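Local coordinates for protein Niban 2 (Homo sapiens, PDB 7CTP) that may suppress apoptosis and promote melanoma cell invasion, and carries a PH domain next to a large helical body, at residues A55-R60 and D480-S485; W59-L64 and A443-E448. All coordinates share one frame; numbering follows the deposited sequence.

This chain is the N-terminal part of a longer protein, to which the functions given belong, and holds the PH domain and a helical body. Both contacts start from one extended loop between helix 10-48 and strand 70-77 of the PH-domain sheet. Along it contact 1 comes first, with 55-60 laid on helix 464-511, then contact 2, with 59-64 laid on helix 422-455; the helix partners come in reverse order, 443-448 before 480-485. Trp-59 and Arg-60 belong to both contacts, whose centres lie about 12 Å apart. Between them Leu-58 N makes a probable hydrogen bond to Thr-446 OG1, at 2.8 Å. The loop is thus held to two consecutive helices of the helical body ahead of strand 70-77.

Contact 1: A55-R60 and D480-S485; sequences AQLLWR and DYDSSS
One face of the Tyr-481 ring carries the amide nitrogen of Gln-56: NE2 sits 3.3 Å above the ring plane, over its centre, with amide and ring nearly perpendicular. At the ring edge, in its plane, lies OD1 of the next residue, Asp-482. The first torsion of Gln-56 (chi1 -56°, CG beside the backbone N) puts its CG 3.3 Å from Tyr-481 CD1, and the bend at chi2 (-102°) then swings the amide over the face, the two side chains crossing at about a right angle.

The polar centre is the carboxylate of Asp-482, which takes two successive backbone N-H groups of the loop. Gln-56 N gives its hydrogen to the syn lone pair of Asp-482 OD1 at 2.9 Å, a nearly straight bond of 167°. Leu-57 N reaches Asp-482 OD2 at 2.8 Å, also from the syn side but tilted out of the carboxylate plane. OD2 of Asp-482 has a second partner in a water 2.6 Å away, and that water accepts a weak bond from Trp-59 NE1.

Carbon closes in around the acid: Ala-55 CB stands 3.6 Å from Asp-482 OD2, and Leu-57 CB comes to 3.2 Å from the same oxygen. This buried carboxylate, gripped by main-chain donors, is probably stabilised in its charged form. Leu-57 also packs on Tyr-479 and Val-475, about one and two turns before Asp-482 on the same helix. The arrangement is that of a helix-borne carboxylate that accepts two successive main-chain N-H groups of an irregular loop, and so joins the loop before strand 70-77 to helix 464-511.

Contact 2: W59-L64 and A443-E448; sequences WRKVPL and AVYTFE
The loop between helix 10-48 and strand 70-77 here runs over the flank of helix 422-455, and Tyr-445 and Arg-60 make most of the contact. Arg-60 CA stands over the centre of the Tyr-445 ring, 3.6 Å from its centroid and only 3° off the normal, a CH-pi contact. The peptide before it follows the same ring: Arg-60 N comes to 3.5 Å from Tyr-445 CD2 over that face, while Trp-59 O approaches Tyr-445 CE2 obliquely at 3.3 Å.

The Arg-60 chain leaves opposite its own N (chi1 -176°), passes the CD1 side of the tyrosine ring, and bends at chi3 (-57°), which turns its guanidinium back toward the helix. Tyr-445 CD1 meets one face of that group and Leu-64 CD2 the opposite one, both toward the rim; guanidinium and ring are far from parallel. Val-444 CG2 lies at the edge, 3.9 Å from Arg-60 NH2.

This is a loop-on-helix contact at the protein surface, and the Arg-60 charge is paired with Asp-441, one turn before Tyr-445 on the same helix, in a salt bridge through NH2. Glu-448 joins through water: one molecule links Arg-60 NH1 to Glu-448 OE1, another links Arg-60 NH2 to the same oxygen. Shortened to an alanine, Tyr-445 would probably leave Arg-60 CA and one guanidinium face without the ring, and the water on Lys-61 N without its phenol partner.

The phenol end of Tyr-445 is tied back to the loop by that water, 3.1 Å from Tyr-445 OH and 3.0 Å from Lys-61 N.

Contact 1: A55-R60 and D480-S485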
ATOM      1  N   ALA A  55     -10.406   2.993  19.356  1.00 40.85           N
ATOM      2  CA  ALA A  55     -11.408   3.542  18.460  1.00 42.31           C
ATOM      3  C   ALA A  55     -12.789   3.468  19.103  1.00 38.47           C
ATOM      4  O   ALA A  55     -13.019   2.731  20.067  1.00 36.05           O
ATOM      5  CB  ALA A  55     -11.408   2.796  17.128  1.00 36.73           C
ATOM      6  N   GLN A  56     -13.715   4.258  18.559  1.00 32.50           N
ATOM      7  CA  GLN A  56     -15.101   4.209  19.008  1.00 33.31           C
ATOM      8  C   GLN A  56     -15.862   3.091  18.314  1.00 37.86           C
ATOM      9  O   GLN A  56     -16.679   2.407  18.942  1.00 33.20           O
ATOM     10  CB  GLN A  56     -15.781   5.552  18.762  1.00 35.65           C
ATOM     11  CG  GLN A  56     -15.071   6.714  19.405  1.00 41.61           C
ATOM     12  CD  GLN A  56     -15.742   7.178  20.669  1.00 53.03           C
ATOM     13  OE1 GLN A  56     -16.343   6.386  21.389  1.00 63.80           O
ATOM     14  NE2 GLN A  56     -15.651   8.477  20.946  1.00 46.23           N
ATOM     15  N   LEU A  57     -15.608   2.892  17.023  1.00 29.67           N
ATOM     16  CA  LEU A  57     -16.203   1.763  16.326  1.00 30.23           C
ATOM     17  C   LEU A  57     -15.516   0.473  16.751  1.00 31.41           C
ATOM     18  O   LEU A  57     -14.357   0.471  17.183  1.00 34.30           O
ATOM     19  CB  LEU A  57     -16.095   1.938  14.805  1.00 28.81           C
ATOM     20  CG  LEU A  57     -16.948   3.036  14.160  1.00 37.28           C
ATOM     21  CD1 LEU A  57     -16.583   3.236  12.690  1.00 30.59           C
ATOM     22  CD2 LEU A  57     -18.420   2.688  14.285  1.00 28.91           C
ATOM     23  N   LEU A  58     -16.251  -0.624  16.652  1.00 32.45           N
ATOM     24  CA  LEU A  58     -15.666  -1.936  16.860  1.00 40.07           C
ATOM     25  C   LEU A  58     -14.990  -2.397  15.576  1.00 44.36           C
ATOM     26  O   LEU A  58     -15.338  -1.955  14.479  1.00 31.21           O
ATOM     27  CB  LEU A  58     -16.734  -2.942  17.278  1.00 32.42           C
ATOM     28  CG  LEU A  58     -17.550  -2.540  18.503  1.00 39.96           C
ATOM     29  CD1 LEU A  58     -18.544  -3.627  18.832  1.00 40.09           C
ATOM     30  CD2 LEU A  58     -16.631  -2.261  19.684  1.00 42.02           C
ATOM     31  N   TRP A  59     -14.008  -3.280  15.724  1.00 34.96           N
ATOM     32  CA  TRP A  59     -13.285  -3.857  14.600  1.00 35.15           C
ATOM     33  C   TRP A  59     -13.578  -5.352  14.534  1.00 42.55           C
ATOM     34  O   TRP A  59     -13.540  -6.044  15.557  1.00 35.99           O
ATOM     35  CB  TRP A  59     -11.774  -3.616  14.723  1.00 38.12           C
ATOM     36  CG  TRP A  59     -11.359  -2.157  14.846  1.00 51.59           C
ATOM     37  CD1 TRP A  59     -12.156  -1.053  14.699  1.00 52.36           C
ATOM     38  CD2 TRP A  59     -10.039  -1.659  15.128  1.00 68.89           C
ATOM     39  NE1 TRP A  59     -11.417   0.096  14.877  1.00 57.24           N
ATOM     40  CE2 TRP A  59     -10.115  -0.248  15.141  1.00 66.92           C
ATOM     41  CE3 TRP A  59      -8.802  -2.269  15.374  1.00 70.43           C
ATOM     42  CZ2 TRP A  59      -9.002   0.561  15.389  1.00 57.91           C
ATOM     43  CZ3 TRP A  59      -7.698  -1.461  15.622  1.00 67.68           C
ATOM     44  CH2 TRP A  59      -7.807  -0.062  15.626  1.00 65.53           C
ATOM     45  N   ARG A  60     -13.888  -5.833  13.334  1.00 31.63           N
ATOM     46  CA  ARG A  60     -14.165  -7.244  13.107  1.00 36.82           C
ATOM     47  C   ARG A  60     -12.956  -8.085  13.504  1.00 36.41           C
ATOM     48  O   ARG A  60     -11.818  -7.750  13.171  1.00 36.75           O
ATOM     49  CB  ARG A  60     -14.518  -7.433  11.632  1.00 44.19           C
ATOM     50  CG  ARG A  60     -14.934  -8.802  11.210  1.00 39.58           C
ATOM     51  CD  ARG A  60     -15.041  -8.842   9.686  1.00 37.69           C
ATOM     52  NE  ARG A  60     -15.981  -7.835   9.187  1.00 34.15           N
ATOM     53  CZ  ARG A  60     -17.302  -7.927   9.299  1.00 37.48           C
ATOM     54  NH1 ARG A  60     -17.851  -8.991   9.875  1.00 29.05           N
ATOM     55  NH2 ARG A  60     -18.083  -6.958   8.827  1.00 35.89           N
ATOM     56  N   ASP A 480     -18.445   9.264  12.992  1.00 26.48           N
ATOM     57  CA  ASP A 480     -17.978  10.633  12.799  1.00 28.93           C
ATOM     58  C   ASP A 480     -16.756  10.924  13.657  1.00 36.88           C
ATOM     59  O   ASP A 480     -15.837  11.637  13.227  1.00 30.78           O
ATOM     60  CB  ASP A 480     -19.100  11.623  13.111  1.00 34.25           C
ATOM     61  CG  ASP A 480     -20.213  11.578  12.096  1.00 35.55           C
ATOM     62  OD1 ASP A 480     -19.963  11.108  10.963  1.00 32.36           O
ATOM     63  OD2 ASP A 480     -21.342  12.004  12.435  1.00 33.91           O
ATOM     64  N   TYR A 481     -16.723  10.377  14.874  1.00 31.59           N
ATOM     65  CA  TYR A 481     -15.551  10.535  15.726  1.00 30.44           C
ATOM     66  C   TYR A 481     -14.338   9.838  15.122  1.00 30.15           C
ATOM     67  O   TYR A 481     -13.259  10.433  15.005  1.00 32.33           O
ATOM     68  CB  TYR A 481     -15.846   9.993  17.124  1.00 38.20           C
ATOM     69  CG  TYR A 481     -14.763  10.271  18.153  1.00 39.09           C
ATOM     70  CD1 TYR A 481     -13.625   9.473  18.237  1.00 40.66           C
ATOM     71  CD2 TYR A 481     -14.887  11.323  19.052  1.00 42.03           C
ATOM     72  CE1 TYR A 481     -12.649   9.713  19.183  1.00 38.90           C
ATOM     73  CE2 TYR A 481     -13.911  11.573  20.001  1.00 42.14           C
ATOM     74  CZ  TYR A 481     -12.795  10.764  20.061  1.00 48.22           C
ATOM     75  OH  TYR A 481     -11.815  11.004  21.006  1.00 47.10           O
ATOM     76  N   ASP A 482     -14.500   8.575  14.723  1.00 31.93           N
ATOM     77  CA  ASP A 482     -13.371   7.806  14.206  1.00 27.17           C
ATOM     78  C   ASP A 482     -12.877   8.367  12.881  1.00 32.84           C
ATOM     79  O   ASP A 482     -11.672   8.365  12.610  1.00 30.93           O
ATOM     80  CB  ASP A 482     -13.761   6.346  14.033  1.00 30.25           C
ATOM     81  CG  ASP A 482     -13.711   5.574  15.325  1.00 31.15           C
ATOM     82  OD1 ASP A 482     -13.369   6.168  16.370  1.00 35.48           O
ATOM     83  OD2 ASP A 482     -14.017   4.370  15.278  1.00 32.23           O
ATOM     84  N   SER A 483     -13.799   8.843  12.042  1.00 28.40           N
ATOM     85  CA  SER A 483     -13.414   9.424  10.757  1.00 30.41           C
ATOM     86  C   SER A 483     -12.475  10.608  10.954  1.00 31.76           C
ATOM     87  O   SER A 483     -11.481  10.760  10.232  1.00 30.54           O
ATOM     88  CB  SER A 483     -14.665   9.841   9.978  1.00 30.28           C
ATOM     89  OG  SER A 483     -14.351  10.773   8.955  1.00 29.84           O
ATOM     90  N   SER A 484     -12.779  11.463  11.932  1.00 28.90           N
ATOM     91  CA  SER A 484     -11.923  12.612  12.204  1.00 35.16           C
ATOM     92  C   SER A 484     -10.577  12.173  12.774  1.00 36.33           C
ATOM     93  O   SER A 484      -9.534  12.735  12.417  1.00 33.60           O
ATOM     94  CB  SER A 484     -12.629  13.577  13.156  1.00 43.40           C
ATOM     95  OG  SER A 484     -11.695  14.475  13.729  1.00 46.56           O
ATOM     96  N   SER A 485     -10.583  11.172  13.659  1.00 31.89           N
ATOM     97  CA  SER A 485      -9.333  10.626  14.182  1.00 30.55           C
ATOM     98  C   SER A 485      -8.476  10.064  13.057  1.00 24.78           C
ATOM     99  O   SER A 485      -7.284  10.376  12.951  1.00 30.41           O
ATOM    100  CB  SER A 485      -9.621   9.537  15.216  1.00 38.19           C
ATOM    101  OG  SER A 485     -10.238  10.091  16.364  1.00 41.14           O
TER
HETATM  102  O   HOH W   1     -12.722   2.862  13.564  1.00 40.93           O

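Contact 2: W59-L64 and A443-E448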
ATOM      1  N   TRP A  59     -14.008  -3.280  15.724  1.00 34.96           N
ATOM      2  CA  TRP A  59     -13.285  -3.857  14.600  1.00 35.15           C
ATOM      3  C   TRP A  59     -13.578  -5.352  14.534  1.00 42.55           C
ATOM      4  O   TRP A  59     -13.540  -6.044  15.557  1.00 35.99           O
ATOM      5  CB  TRP A  59     -11.774  -3.616  14.723  1.00 38.12           C
ATOM      6  CG  TRP A  59     -11.359  -2.157  14.846  1.00 51.59           C
ATOM      7  CD1 TRP A  59     -12.156  -1.053  14.699  1.00 52.36           C
ATOM      8  CD2 TRP A  59     -10.039  -1.659  15.128  1.00 68.89           C
ATOM      9  NE1 TRP A  59     -11.417   0.096  14.877  1.00 57.24           N
ATOM     10  CE2 TRP A  59     -10.115  -0.248  15.141  1.00 66.92           C
ATOM     11  CE3 TRP A  59      -8.802  -2.269  15.374  1.00 70.43           C
ATOM     12  CZ2 TRP A  59      -9.002   0.561  15.389  1.00 57.91           C
ATOM     13  CZ3 TRP A  59      -7.698  -1.461  15.622  1.00 67.68           C
ATOM     14  CH2 TRP A  59      -7.807  -0.062  15.626  1.00 65.53           C
ATOM     15  N   ARG A  60     -13.888  -5.833  13.334  1.00 31.63           N
ATOM     16  CA  ARG A  60     -14.165  -7.244  13.107  1.00 36.82           C
ATOM     17  C   ARG A  60     -12.956  -8.085  13.504  1.00 36.41           C
ATOM     18  O   ARG A  60     -11.818  -7.750  13.171  1.00 36.75           O
ATOM     19  CB  ARG A  60     -14.518  -7.433  11.632  1.00 44.19           C
ATOM     20  CG  ARG A  60     -14.934  -8.802  11.210  1.00 39.58           C
ATOM     21  CD  ARG A  60     -15.041  -8.842   9.686  1.00 37.69           C
ATOM     22  NE  ARG A  60     -15.981  -7.835   9.187  1.00 34.15           N
ATOM     23  CZ  ARG A  60     -17.302  -7.927   9.299  1.00 37.48           C
ATOM     24  NH1 ARG A  60     -17.851  -8.991   9.875  1.00 29.05           N
ATOM     25  NH2 ARG A  60     -18.083  -6.958   8.827  1.00 35.89           N
ATOM     26  N   LYS A  61     -13.199  -9.167  14.246  1.00 43.34           N
ATOM     27  CA  LYS A  61     -12.112  -9.968  14.800  1.00 39.95           C
ATOM     28  C   LYS A  61     -11.823 -11.232  14.000  1.00 41.12           C
ATOM     29  O   LYS A  61     -10.683 -11.709  14.003  1.00 45.46           O
ATOM     30  CB  LYS A  61     -12.428 -10.328  16.258  1.00 44.45           C
ATOM     31  CG  LYS A  61     -12.617  -9.096  17.152  1.00 47.27           C
ATOM     32  CD  LYS A  61     -12.601  -9.441  18.636  1.00 60.20           C
ATOM     33  CE  LYS A  61     -12.004  -8.313  19.472  1.00 62.06           C
ATOM     34  NZ  LYS A  61     -11.816  -7.060  18.693  1.00 68.98           N
ATOM     35  N   VAL A  62     -12.821 -11.779  13.315  1.00 38.26           N
ATOM     36  CA  VAL A  62     -12.654 -12.935  12.440  1.00 39.14           C
ATOM     37  C   VAL A  62     -13.017 -12.465  11.038  1.00 37.36           C
ATOM     38  O   VAL A  62     -13.940 -11.650  10.897  1.00 35.92           O
ATOM     39  CB  VAL A  62     -13.545 -14.106  12.890  1.00 48.68           C
ATOM     40  CG1 VAL A  62     -14.972 -13.619  13.122  1.00 48.33           C
ATOM     41  CG2 VAL A  62     -13.544 -15.229  11.856  1.00 49.26           C
ATOM     42  N   PRO A  63     -12.338 -12.924   9.982  1.00 49.86           N
ATOM     43  CA  PRO A  63     -12.732 -12.515   8.631  1.00 38.07           C
ATOM     44  C   PRO A  63     -14.145 -12.969   8.301  1.00 41.09           C
ATOM     45  O   PRO A  63     -14.691 -13.902   8.896  1.00 35.94           O
ATOM     46  CB  PRO A  63     -11.704 -13.213   7.726  1.00 36.52           C
ATOM     47  CG  PRO A  63     -10.539 -13.461   8.604  1.00 46.16           C
ATOM     48  CD  PRO A  63     -11.109 -13.740   9.964  1.00 45.40           C
ATOM     49  N   LEU A  64     -14.744 -12.276   7.339  1.00 30.39           N
ATOM     50  CA  LEU A  64     -16.006 -12.736   6.790  1.00 29.75           C
ATOM     51  C   LEU A  64     -15.834 -14.140   6.235  1.00 32.26           C
ATOM     52  O   LEU A  64     -14.735 -14.542   5.838  1.00 33.03           O
ATOM     53  CB  LEU A  64     -16.478 -11.788   5.688  1.00 29.12           C
ATOM     54  CG  LEU A  64     -16.861 -10.393   6.170  1.00 34.80           C
ATOM     55  CD1 LEU A  64     -16.754  -9.372   5.025  1.00 34.92           C
ATOM     56  CD2 LEU A  64     -18.273 -10.401   6.767  1.00 35.39           C
ATOM     57  N   ALA A 443     -17.943   0.151  10.474  1.00 30.24           N
ATOM     58  CA  ALA A 443     -19.300   0.656  10.676  1.00 27.85           C
ATOM     59  C   ALA A 443     -20.321  -0.471  10.600  1.00 30.94           C
ATOM     60  O   ALA A 443     -21.227  -0.563  11.444  1.00 30.53           O
ATOM     61  CB  ALA A 443     -19.620   1.757   9.660  1.00 26.38           C
ATOM     62  N   VAL A 444     -20.201  -1.345   9.598  1.00 26.92           N
ATOM     63  CA  VAL A 444     -21.186  -2.415   9.466  1.00 23.84           C
ATOM     64  C   VAL A 444     -20.980  -3.475  10.541  1.00 31.66           C
ATOM     65  O   VAL A 444     -21.951  -4.039  11.056  1.00 31.99           O
ATOM     66  CB  VAL A 444     -21.167  -3.017   8.049  1.00 28.23           C
ATOM     67  CG1 VAL A 444     -21.533  -1.942   7.026  1.00 31.24           C
ATOM     68  CG2 VAL A 444     -19.829  -3.648   7.748  1.00 34.75           C
ATOM     69  N   TYR A 445     -19.725  -3.753  10.918  1.00 27.70           N
ATOM     70  CA  TYR A 445     -19.493  -4.700  12.010  1.00 28.51           C
ATOM     71  C   TYR A 445     -20.084  -4.174  13.312  1.00 36.07           C
ATOM     72  O   TYR A 445     -20.754  -4.907  14.051  1.00 34.76           O
ATOM     73  CB  TYR A 445     -17.998  -4.970  12.184  1.00 27.22           C
ATOM     74  CG  TYR A 445     -17.701  -5.884  13.361  1.00 29.37           C
ATOM     75  CD1 TYR A 445     -18.014  -7.238  13.308  1.00 37.39           C
ATOM     76  CD2 TYR A 445     -17.128  -5.388  14.524  1.00 32.62           C
ATOM     77  CE1 TYR A 445     -17.757  -8.075  14.376  1.00 34.08           C
ATOM     78  CE2 TYR A 445     -16.867  -6.221  15.602  1.00 31.78           C
ATOM     79  CZ  TYR A 445     -17.183  -7.561  15.518  1.00 40.23           C
ATOM     80  OH  TYR A 445     -16.925  -8.403  16.586  1.00 37.73           O
ATOM     81  N   THR A 446     -19.825  -2.899  13.611  1.00 31.73           N
ATOM     82  CA  THR A 446     -20.390  -2.281  14.806  1.00 32.02           C
ATOM     83  C   THR A 446     -21.913  -2.306  14.767  1.00 40.26           C
ATOM     84  O   THR A 446     -22.567  -2.648  15.762  1.00 32.26           O
ATOM     85  CB  THR A 446     -19.884  -0.847  14.942  1.00 31.15           C
ATOM     86  OG1 THR A 446     -18.452  -0.848  15.018  1.00 27.79           O
ATOM     87  CG2 THR A 446     -20.454  -0.206  16.199  1.00 32.31           C
ATOM     88  N   PHE A 447     -22.496  -1.947  13.618  1.00 30.36           N
ATOM     89  CA  PHE A 447     -23.951  -1.952  13.492  1.00 34.37           C
ATOM     90  C   PHE A 447     -24.521  -3.334  13.777  1.00 34.89           C
ATOM     91  O   PHE A 447     -25.501  -3.471  14.516  1.00 34.49           O
ATOM     92  CB  PHE A 447     -24.388  -1.487  12.100  1.00 29.33           C
ATOM     93  CG  PHE A 447     -25.887  -1.389  11.951  1.00 27.04           C
ATOM     94  CD1 PHE A 447     -26.578  -0.312  12.489  1.00 31.56           C
ATOM     95  CD2 PHE A 447     -26.605  -2.390  11.305  1.00 33.81           C
ATOM     96  CE1 PHE A 447     -27.960  -0.226  12.373  1.00 32.90           C
ATOM     97  CE2 PHE A 447     -27.983  -2.309  11.184  1.00 34.06           C
ATOM     98  CZ  PHE A 447     -28.659  -1.227  11.713  1.00 29.16           C
ATOM     99  N   GLU A 448     -23.915  -4.371  13.192  1.00 30.04           N
ATOM    100  CA  GLU A 448     -24.400  -5.732  13.406  1.00 35.86           C
ATOM    101  C   GLU A 448     -24.306  -6.115  14.877  1.00 46.13           C
ATOM    102  O   GLU A 448     -25.271  -6.620  15.467  1.00 42.31           O
ATOM    103  CB  GLU A 448     -23.612  -6.725  12.552  1.00 42.17           C
ATOM    104  CG  GLU A 448     -24.031  -8.175  12.800  1.00 46.77           C
ATOM    105  CD  GLU A 448     -23.387  -9.164  11.852  1.00 53.94           C
ATOM    106  OE1 GLU A 448     -22.378  -8.812  11.204  1.00 48.54           O
ATOM    107  OE2 GLU A 448     -23.892 -10.304  11.766  1.00 53.20           O
TER
HETATM  108  O   HOH W   2     -21.160  -6.976   9.843  1.00 39.51           O
HETATM  109  O   HOH W   3     -20.519 -10.461  10.243  1.00 43.81           O
HETATM  110  O   HOH W   4     -15.617 -10.728  14.927  1.00 44.09           O